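Local structure of acyl-CoA dehydrogenase (Bacillus anthracis, 3OWA) at residues I126-N131 with A349-I354; F196-K201 with L238-A243; N465-I470 with S501-M506. The protein binds FAD and probably catalyses the flavin-dependent alpha,beta-dehydrogenation of acyl-CoA thioesters, as other acyl-CoA dehydrogenases do. All coordinates share one frame; numbering follows the deposited sequence.

Contact 1 of 3, residues I126-N131 with A349-I354; sequences IVLFGN and AVAASI
Leu128 lays its two methyl groups over neighbouring residues of segment 349-354, one on Val350 and the other beside Ala351. Its CD2 stands 3.8 Å from Val350 CB and 4.0 Å from Val350 CG1, so the methyl rests on the root and one branch of the valine rather than on a single tip. The two side chains meet at about a right angle. CD1, the second prong of the fork, lies 4.2 Å from Ala351 CB. In Leu128, CG set opposite the carbonyl carbon (chi1 -59°) carries the forked end of the side chain to segment 349-354, CD2 reaching Val350 and CD1 Ala351. Phe129 adds a third touch: its CB bond is not aimed at segment 349-354, yet the far end of the ring swings over, and CZ comes 3.9 Å from Ala351 CB. That methyl approaches the ring obliquely, and the same CB also meets Leu128 CD1. The CA atoms of Leu128 and Ala351 are 6.4 Å apart, a close approach consistent with the small side chain of Ala351. All the touching atoms are carbon, and the 147 Å² buried is apolar packing. Ser353 turns its hydroxyl back onto its own helix: OG donates to Ala349 O at 2.9 Å, tilted 30° from the carbonyl plane, while Ser353 N reaches the same oxygen from the other face. Helix 257-293 adds Ile267 on Leu128 and Asn263 on Phe129 and Ala351; Phe332 and Met336 of helix 305-336 touch Val350. The arrangement is a helix-helix interface between the N-terminal and C-terminal alpha-helical domains of the acyl-CoA dehydrogenase fold.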
loop_
_atom_site.group_PDB
_atom_site.type_symbol
_atom_site.label_atom_id
_atom_site.label_comp_id
_atom_site.label_asym_id
_atom_site.label_seq_id
_atom_site.Cartn_x
_atom_site.Cartn_y
_atom_site.Cartn_z
ATOM N N ILE A 126 -1.148 27.952 -21.862
ATOM C CA ILE A 126 -1.576 28.964 -22.842
ATOM C C ILE A 126 -2.533 29.947 -22.170
ATOM O O ILE A 126 -2.420 31.159 -22.363
ATOM C CB ILE A 126 -2.194 28.319 -24.119
ATOM C CG1 ILE A 126 -1.132 27.443 -24.822
ATOM C CG2 ILE A 126 -2.705 29.408 -25.091
ATOM C CD1 ILE A 126 -1.665 26.617 -26.023
ATOM N N VAL A 127 -3.470 29.425 -21.385
ATOM C CA VAL A 127 -4.363 30.278 -20.605
ATOM C C VAL A 127 -3.589 31.277 -19.723
ATOM O O VAL A 127 -3.901 32.473 -19.702
ATOM C CB VAL A 127 -5.359 29.450 -19.721
ATOM C CG1 VAL A 127 -6.213 30.393 -18.830
ATOM C CG2 VAL A 127 -6.273 28.559 -20.594
ATOM N N LEU A 128 -2.587 30.796 -19.012
ATOM C CA LEU A 128 -1.901 31.598 -18.016
ATOM C C LEU A 128 -0.720 32.373 -18.560
ATOM O O LEU A 128 -0.427 33.456 -18.053
ATOM C CB LEU A 128 -1.450 30.734 -16.839
ATOM C CG LEU A 128 -2.596 30.014 -16.117
ATOM C CD1 LEU A 128 -2.061 29.192 -14.974
ATOM C CD2 LEU A 128 -3.639 30.979 -15.597
ATOM N N PHE A 129 -0.030 31.827 -19.562
ATOM C CA PHE A 129 1.203 32.449 -20.035
ATOM C C PHE A 129 1.240 32.738 -21.513
ATOM O O PHE A 129 2.239 33.225 -22.016
ATOM C CB PHE A 129 2.407 31.607 -19.614
ATOM C CG PHE A 129 2.501 31.423 -18.126
ATOM C CD1 PHE A 129 2.918 32.486 -17.311
ATOM C CD2 PHE A 129 2.130 30.225 -17.531
ATOM C CE1 PHE A 129 2.992 32.346 -15.939
ATOM C CE2 PHE A 129 2.210 30.076 -16.162
ATOM C CZ PHE A 129 2.634 31.143 -15.353
ATOM N N GLY A 130 0.155 32.454 -22.226
ATOM C CA GLY A 130 0.119 32.767 -23.667
ATOM C C GLY A 130 -0.025 34.274 -23.897
ATOM O O GLY A 130 -0.642 34.967 -23.080
ATOM N N ASN A 131 0.534 34.783 -25.000
ATOM C CA ASN A 131 0.276 36.161 -25.392
ATOM C C ASN A 131 -1.064 36.192 -26.107
ATOM O O ASN A 131 -1.646 35.133 -26.387
ATOM C CB ASN A 131 1.392 36.746 -26.270
ATOM C CG ASN A 131 1.561 36.011 -27.590
ATOM O OD1 ASN A 131 0.596 35.600 -28.235
ATOM N ND2 ASN A 131 2.793 35.866 -28.009
ATOM N N ALA A 349 -1.911 37.132 -13.093
ATOM C CA ALA A 349 -2.478 37.267 -11.753
ATOM C C ALA A 349 -3.227 36.010 -11.272
ATOM O O ALA A 349 -3.244 35.742 -10.075
ATOM C CB ALA A 349 -3.368 38.518 -11.637
ATOM N N VAL A 350 -3.850 35.265 -12.192
ATOM C CA VAL A 350 -4.484 33.977 -11.857
ATOM C C VAL A 350 -3.399 33.017 -11.353
ATOM O O VAL A 350 -3.534 32.429 -10.289
ATOM C CB VAL A 350 -5.266 33.342 -13.059
ATOM C CG1 VAL A 350 -6.088 32.125 -12.603
ATOM C CG2 VAL A 350 -6.173 34.364 -13.753
ATOM N N ALA A 351 -2.310 32.899 -12.101
ATOM C CA ALA A 351 -1.175 32.051 -11.698
ATOM C C ALA A 351 -0.630 32.408 -10.295
ATOM O O ALA A 351 -0.419 31.513 -9.471
ATOM C CB ALA A 351 -0.061 32.087 -12.761
ATOM N N ALA A 352 -0.429 33.703 -10.024
ATOM C CA ALA A 352 0.032 34.154 -8.706
ATOM C C ALA A 352 -0.998 33.899 -7.605
ATOM O O ALA A 352 -0.632 33.651 -6.479
ATOM C CB ALA A 352 0.425 35.626 -8.744
ATOM N N SER A 353 -2.286 33.918 -7.942
ATOM C CA SER A 353 -3.357 33.671 -6.965
ATOM C C SER A 353 -3.317 32.253 -6.421
ATOM O O SER A 353 -3.795 31.996 -5.317
ATOM C CB SER A 353 -4.749 33.912 -7.563
ATOM O OG SER A 353 -4.987 35.288 -7.833
ATOM N N ILE A 354 -2.767 31.324 -7.202
ATOM C CA ILE A 354 -2.588 29.963 -6.703
ATOM C C ILE A 354 -1.183 29.710 -6.201
ATOM O O ILE A 354 -1.033 29.016 -5.225
ATOM C CB ILE A 354 -3.012 28.881 -7.723
ATOM C CG1 ILE A 354 -2.955 27.485 -7.089
ATOM C CG2 ILE A 354 -2.194 28.986 -8.997
ATOM C CD1 ILE A 354 -3.968 27.276 -5.900
#

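Contact 2 of 3, residues F196-K201 with L238-A243; sequences FIVYAK and LILEDA
Strands 196-201 and 238-240 approach no closer than 10.8 Å between axes and run at 53° to each other, too far apart for backbone pairing, so they meet through side chains alone. Both belong to the beta domain of the acyl-CoA dehydrogenase fold, and the contact packs its curled sheet against itself across the interior of the barrel-like domain. Every residue that touches is buried, and the CB bonds of Phe196, Val198, Leu238 and Leu240 all point inward across the gap. Leu238 contributes most. Its CG is turned opposite the backbone N (chi1 -179°), which carries the two methyls across to the other strand. CD2 lodges between Phe196 and Val198, 3.8 Å from Phe196 CD2 and 3.9 Å from Val198 CG2. Further along, Val198 and Leu240 lie alongside one another, pointing opposite ways, with Val198 CG1 3.9 Å from Leu240 CD1. Ile187 and Leu180 of strand 177-188 add apolar contacts to Phe196 and Val198, while Val219 packs on both leucines. The side chain of Phe196 is about 8 Å from a bound FAD, which places this core in the vicinity of the cofactor. The other methyl of Leu238 makes a CH-pi contact: CD1 sits 4.0 Å from the centroid of the Phe196 ring, only 9° off the ring normal and therefore over the centre of one face.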
loop_
_atom_site.group_PDB
_atom_site.type_symbol
_atom_site.label_atom_id
_atom_site.label_comp_id
_atom_site.label_asym_id
_atom_site.label_seq_id
_atom_site.Cartn_x
_atom_site.Cartn_y
_atom_site.Cartn_z
ATOM N N PHE A 196 1.169 20.206 -28.221
ATOM C CA PHE A 196 2.030 19.789 -27.084
ATOM C C PHE A 196 2.798 21.010 -26.540
ATOM O O PHE A 196 3.436 21.724 -27.306
ATOM C CB PHE A 196 3.139 18.759 -27.499
ATOM C CG PHE A 196 2.593 17.438 -27.991
ATOM C CD1 PHE A 196 2.044 17.329 -29.277
ATOM C CD2 PHE A 196 2.601 16.310 -27.153
ATOM C CE1 PHE A 196 1.515 16.134 -29.746
ATOM C CE2 PHE A 196 2.071 15.097 -27.594
ATOM C CZ PHE A 196 1.540 14.989 -28.908
ATOM N N ILE A 197 2.741 21.218 -25.236
ATOM C CA ILE A 197 3.548 22.244 -24.582
ATOM C C ILE A 197 4.877 21.573 -24.299
ATOM O O ILE A 197 4.939 20.712 -23.460
ATOM C CB ILE A 197 2.935 22.699 -23.250
ATOM C CG1 ILE A 197 1.466 23.155 -23.458
ATOM C CG2 ILE A 197 3.843 23.834 -22.579
ATOM C CD1 ILE A 197 1.240 24.298 -24.473
ATOM N N VAL A 198 5.904 21.919 -25.056
ATOM C CA VAL A 198 7.189 21.223 -24.969
ATOM C C VAL A 198 8.274 22.119 -24.342
ATOM O O VAL A 198 8.427 23.270 -24.716
ATOM C CB VAL A 198 7.664 20.859 -26.379
ATOM C CG1 VAL A 198 9.037 20.202 -26.331
ATOM C CG2 VAL A 198 6.598 19.967 -27.119
ATOM N N TYR A 199 9.081 21.582 -23.437
ATOM C CA TYR A 199 10.167 22.365 -22.858
ATOM C C TYR A 199 11.460 21.915 -23.472
ATOM O O TYR A 199 11.668 20.705 -23.631
ATOM C CB TYR A 199 10.235 22.070 -21.365
ATOM C CG TYR A 199 9.123 22.693 -20.579
ATOM C CD1 TYR A 199 9.292 23.955 -19.976
ATOM C CD2 TYR A 199 7.918 22.021 -20.385
ATOM C CE1 TYR A 199 8.272 24.526 -19.202
ATOM C CE2 TYR A 199 6.897 22.598 -19.618
ATOM C CZ TYR A 199 7.074 23.829 -19.031
ATOM O OH TYR A 199 6.033 24.344 -18.248
ATOM N N ALA A 200 12.334 22.876 -23.825
ATOM C CA ALA A 200 13.599 22.576 -24.496
ATOM C C ALA A 200 14.578 23.690 -24.146
ATOM O O ALA A 200 14.147 24.769 -23.753
ATOM C CB ALA A 200 13.424 22.517 -26.013
ATOM N N LYS A 201 15.872 23.442 -24.291
ATOM C CA LYS A 201 16.860 24.481 -24.003
ATOM C C LYS A 201 17.359 25.134 -25.286
ATOM O O LYS A 201 18.006 24.480 -26.097
ATOM C CB LYS A 201 18.032 23.942 -23.170
ATOM C CG LYS A 201 17.616 23.512 -21.784
ATOM C CD LYS A 201 18.810 22.985 -20.979
ATOM C CE LYS A 201 18.350 22.621 -19.564
ATOM N NZ LYS A 201 19.528 22.193 -18.720
ATOM N N LEU A 238 7.271 11.465 -27.064
ATOM C CA LEU A 238 7.234 12.425 -28.172
ATOM C C LEU A 238 8.612 12.565 -28.786
ATOM O O LEU A 238 9.578 12.918 -28.088
ATOM C CB LEU A 238 6.776 13.769 -27.645
ATOM C CG LEU A 238 6.644 14.904 -28.678
ATOM C CD1 LEU A 238 5.543 14.617 -29.708
ATOM C CD2 LEU A 238 6.317 16.194 -27.896
ATOM N N ILE A 239 8.729 12.290 -30.078
ATOM C CA ILE A 239 10.077 12.261 -30.715
ATOM C C ILE A 239 10.230 13.518 -31.592
ATOM O O ILE A 239 9.389 13.789 -32.475
ATOM C CB ILE A 239 10.220 10.996 -31.574
ATOM C CG1 ILE A 239 9.884 9.713 -30.740
ATOM C CG2 ILE A 239 11.578 10.948 -32.313
ATOM C CD1 ILE A 239 9.767 8.431 -31.627
ATOM N N LEU A 240 11.263 14.308 -31.311
ATOM C CA LEU A 240 11.511 15.549 -32.023
ATOM C C LEU A 240 12.805 15.416 -32.828
ATOM O O LEU A 240 13.901 15.417 -32.264
ATOM C CB LEU A 240 11.594 16.725 -31.017
ATOM C CG LEU A 240 10.347 16.808 -30.122
ATOM C CD1 LEU A 240 10.556 17.674 -28.900
ATOM C CD2 LEU A 240 9.060 17.204 -30.930
ATOM N N GLU A 241 12.668 15.345 -34.137
ATOM C CA GLU A 241 13.817 15.157 -35.056
ATOM C C GLU A 241 13.806 16.330 -36.047
ATOM O O GLU A 241 13.050 16.344 -37.048
ATOM C CB GLU A 241 13.740 13.770 -35.726
ATOM C CG GLU A 241 13.949 12.591 -34.732
ATOM C CD GLU A 241 13.580 11.167 -35.315
ATOM O OE1 GLU A 241 14.080 10.142 -34.765
ATOM O OE2 GLU A 241 12.776 11.077 -36.286
ATOM N N ASP A 242 14.583 17.362 -35.711
ATOM C CA ASP A 242 14.501 18.645 -36.406
ATOM C C ASP A 242 13.026 19.106 -36.523
ATOM O O ASP A 242 12.578 19.500 -37.607
ATOM C CB ASP A 242 15.144 18.537 -37.789
ATOM C CG ASP A 242 16.671 18.447 -37.734
ATOM O OD1 ASP A 242 17.242 17.971 -38.732
ATOM O OD2 ASP A 242 17.311 18.862 -36.744
ATOM N N ALA A 243 12.285 19.015 -35.416
ATOM C CA ALA A 243 10.902 19.494 -35.350
ATOM C C ALA A 243 10.926 21.014 -35.535
ATOM O O ALA A 243 11.746 21.707 -34.903
ATOM C CB ALA A 243 10.263 19.116 -34.002
#

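Contact 3 of 3, residues N465-I470 with S501-M506; sequences NNAKKI and SNLYAM
Leu503, Ala467 and Lys468 carry most of the 167 Å² buried here, with Leu503 giving the largest share. Leu503 projects from helix 490-520 at helix 458-482, and its CD1 fits beside two consecutive residues, 3.6 Å from Ala467 CB and 3.5 Å from Lys468 CG. The second distance is shorter than usual van der Waals contact, so the methyl is tightly seated. CD2 lies 3.8 Å from the same Lys468 CG; both methyls of the fork thus rest on that one atom, and the two side chains meet at about a right angle. With CG opposite its own backbone N (chi1 163°), the leucine carries both methyls to Ala467 and Lys468. The CA atoms of Ala467 and Leu503 are 6.2 Å apart, which fits the small side chain of Ala467. Beyond CG, Lys468 is extended, and NZ forms a salt bridge with Glu507, one turn after Leu503 on helix 490-520, and a hydrogen bond with Asp20 O. Lys468 therefore works in two ways: its methylenes supply an apolar surface to Leu503, while its ammonium group links back to the leucine's own helix, a buried charge probably stabilised by the carboxylate.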
loop_
_atom_site.group_PDB
_atom_site.type_symbol
_atom_site.label_atom_id
_atom_site.label_comp_id
_atom_site.label_asym_id
_atom_site.label_seq_id
_atom_site.Cartn_x
_atom_site.Cartn_y
_atom_site.Cartn_z
ATOM N N ASN A 465 -4.194 23.501 17.861
ATOM C CA ASN A 465 -3.320 24.545 18.413
ATOM C C ASN A 465 -1.955 24.010 18.865
ATOM O O ASN A 465 -0.904 24.577 18.529
ATOM C CB ASN A 465 -4.007 25.298 19.564
ATOM C CG ASN A 465 -4.566 26.637 19.132
ATOM O OD1 ASN A 465 -3.810 27.556 18.790
ATOM N ND2 ASN A 465 -5.901 26.773 19.155
ATOM N N ASN A 466 -1.965 22.913 19.603
ATOM C CA ASN A 466 -0.706 22.345 20.080
ATOM C C ASN A 466 0.145 21.745 18.962
ATOM O O ASN A 466 1.379 21.768 19.036
ATOM C CB ASN A 466 -0.953 21.335 21.200
ATOM C CG ASN A 466 -1.276 22.014 22.559
ATOM O OD1 ASN A 466 -1.285 21.360 23.606
ATOM N ND2 ASN A 466 -1.535 23.316 22.532
ATOM N N ALA A 467 -0.522 21.222 17.927
ATOM C CA ALA A 467 0.167 20.679 16.747
ATOM C C ALA A 467 0.965 21.773 16.052
ATOM O O ALA A 467 2.094 21.528 15.603
ATOM C CB ALA A 467 -0.828 20.020 15.760
ATOM N N LYS A 468 0.384 22.972 15.978
ATOM C CA LYS A 468 1.061 24.125 15.377
ATOM C C LYS A 468 2.345 24.472 16.117
ATOM O O LYS A 468 3.391 24.668 15.499
ATOM C CB LYS A 468 0.133 25.350 15.337
ATOM C CG LYS A 468 -1.015 25.216 14.335
ATOM C CD LYS A 468 -1.845 26.469 14.225
ATOM C CE LYS A 468 -3.141 26.138 13.499
ATOM N NZ LYS A 468 -3.872 27.350 13.109
ATOM N N LYS A 469 2.245 24.534 17.446
ATOM C CA LYS A 469 3.389 24.761 18.331
ATOM C C LYS A 469 4.477 23.691 18.172
ATOM O O LYS A 469 5.664 24.027 18.126
ATOM C CB LYS A 469 2.920 24.812 19.792
ATOM C CG LYS A 469 1.923 25.947 20.057
ATOM C CD LYS A 469 1.366 25.908 21.476
ATOM C CE LYS A 469 0.365 27.042 21.654
ATOM N NZ LYS A 469 -0.379 26.894 22.926
ATOM N N ILE A 470 4.066 22.418 18.094
ATOM C CA ILE A 470 5.009 21.311 17.933
ATOM C C ILE A 470 5.755 21.431 16.592
ATOM O O ILE A 470 6.975 21.294 16.553
ATOM C CB ILE A 470 4.310 19.920 18.081
ATOM C CG1 ILE A 470 3.818 19.692 19.514
ATOM C CG2 ILE A 470 5.251 18.773 17.704
ATOM C CD1 ILE A 470 2.694 18.646 19.615
ATOM N N SER A 501 1.557 18.511 7.201
ATOM C CA SER A 501 0.479 17.924 6.422
ATOM C C SER A 501 -0.652 17.445 7.365
ATOM O O SER A 501 -1.824 17.756 7.158
ATOM C CB SER A 501 0.985 16.759 5.597
ATOM O OG SER A 501 -0.119 16.216 4.900
ATOM N N ASN A 502 -0.293 16.717 8.411
ATOM C CA ASN A 502 -1.296 16.259 9.374
ATOM C C ASN A 502 -2.018 17.409 10.026
ATOM O O ASN A 502 -3.227 17.368 10.181
ATOM C CB ASN A 502 -0.667 15.352 10.433
ATOM C CG ASN A 502 -0.603 13.905 9.981
ATOM O OD1 ASN A 502 -1.170 13.525 8.955
ATOM N ND2 ASN A 502 0.092 13.098 10.739
ATOM N N LEU A 503 -1.269 18.447 10.382
ATOM C CA LEU A 503 -1.864 19.654 10.957
ATOM C C LEU A 503 -2.924 20.336 10.052
ATOM O O LEU A 503 -4.025 20.686 10.507
ATOM C CB LEU A 503 -0.748 20.623 11.387
ATOM C CG LEU A 503 -1.242 22.038 11.595
ATOM C CD1 LEU A 503 -1.831 22.131 12.986
ATOM C CD2 LEU A 503 -0.135 23.058 11.350
ATOM N N TYR A 504 -2.584 20.510 8.780
ATOM C CA TYR A 504 -3.490 21.089 7.781
ATOM C C TYR A 504 -4.772 20.266 7.602
ATOM O O TYR A 504 -5.875 20.814 7.523
ATOM C CB TYR A 504 -2.763 21.260 6.421
ATOM C CG TYR A 504 -3.512 22.078 5.394
ATOM C CD1 TYR A 504 -3.945 23.380 5.686
ATOM C CD2 TYR A 504 -3.795 21.559 4.137
ATOM C CE1 TYR A 504 -4.634 24.145 4.751
ATOM C CE2 TYR A 504 -4.479 22.315 3.184
ATOM C CZ TYR A 504 -4.895 23.615 3.505
ATOM O OH TYR A 504 -5.581 24.360 2.568
ATOM N N ALA A 505 -4.637 18.956 7.525
ATOM C CA ALA A 505 -5.822 18.106 7.420
ATOM C C ALA A 505 -6.686 18.167 8.702
ATOM O O ALA A 505 -7.923 18.264 8.625
ATOM C CB ALA A 505 -5.403 16.666 7.120
HETATM N N MSE A 506 -6.038 18.114 9.863
HETATM C CA MSE A 506 -6.743 18.206 11.164
HETATM C C MSE A 506 -7.509 19.500 11.283
HETATM O O MSE A 506 -8.684 19.494 11.611
HETATM C CB MSE A 506 -5.759 18.142 12.327
HETATM C CG MSE A 506 -5.186 16.783 12.600
HETATM SE SE MSE A 506 -3.879 16.917 14.012
HETATM C CE MSE A 506 -5.032 17.458 15.465
#

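In the fold
Along the chain, contact 2 is nested within the long loop closed by contact 1, and contact 3 follows both in series. Contact 1 joins helices 124-129 and 348-355 of the N- and C-terminal domains, contact 2 lies in the beta domain between them in sequence, and contact 3 belongs to helices 458-482 and 490-520 of the C-terminal helical part. The centres of contacts 1 and 2 are 22 Å apart, yet their segments touch: Ile126 CG1 packs 4.0 Å from Ile197 CD1, joining the helical and beta domains. Contact 3 lies 44 Å from contact 2, centre to centre, across the middle of the chain, in later helices that pack on preceding ones through Tyr504.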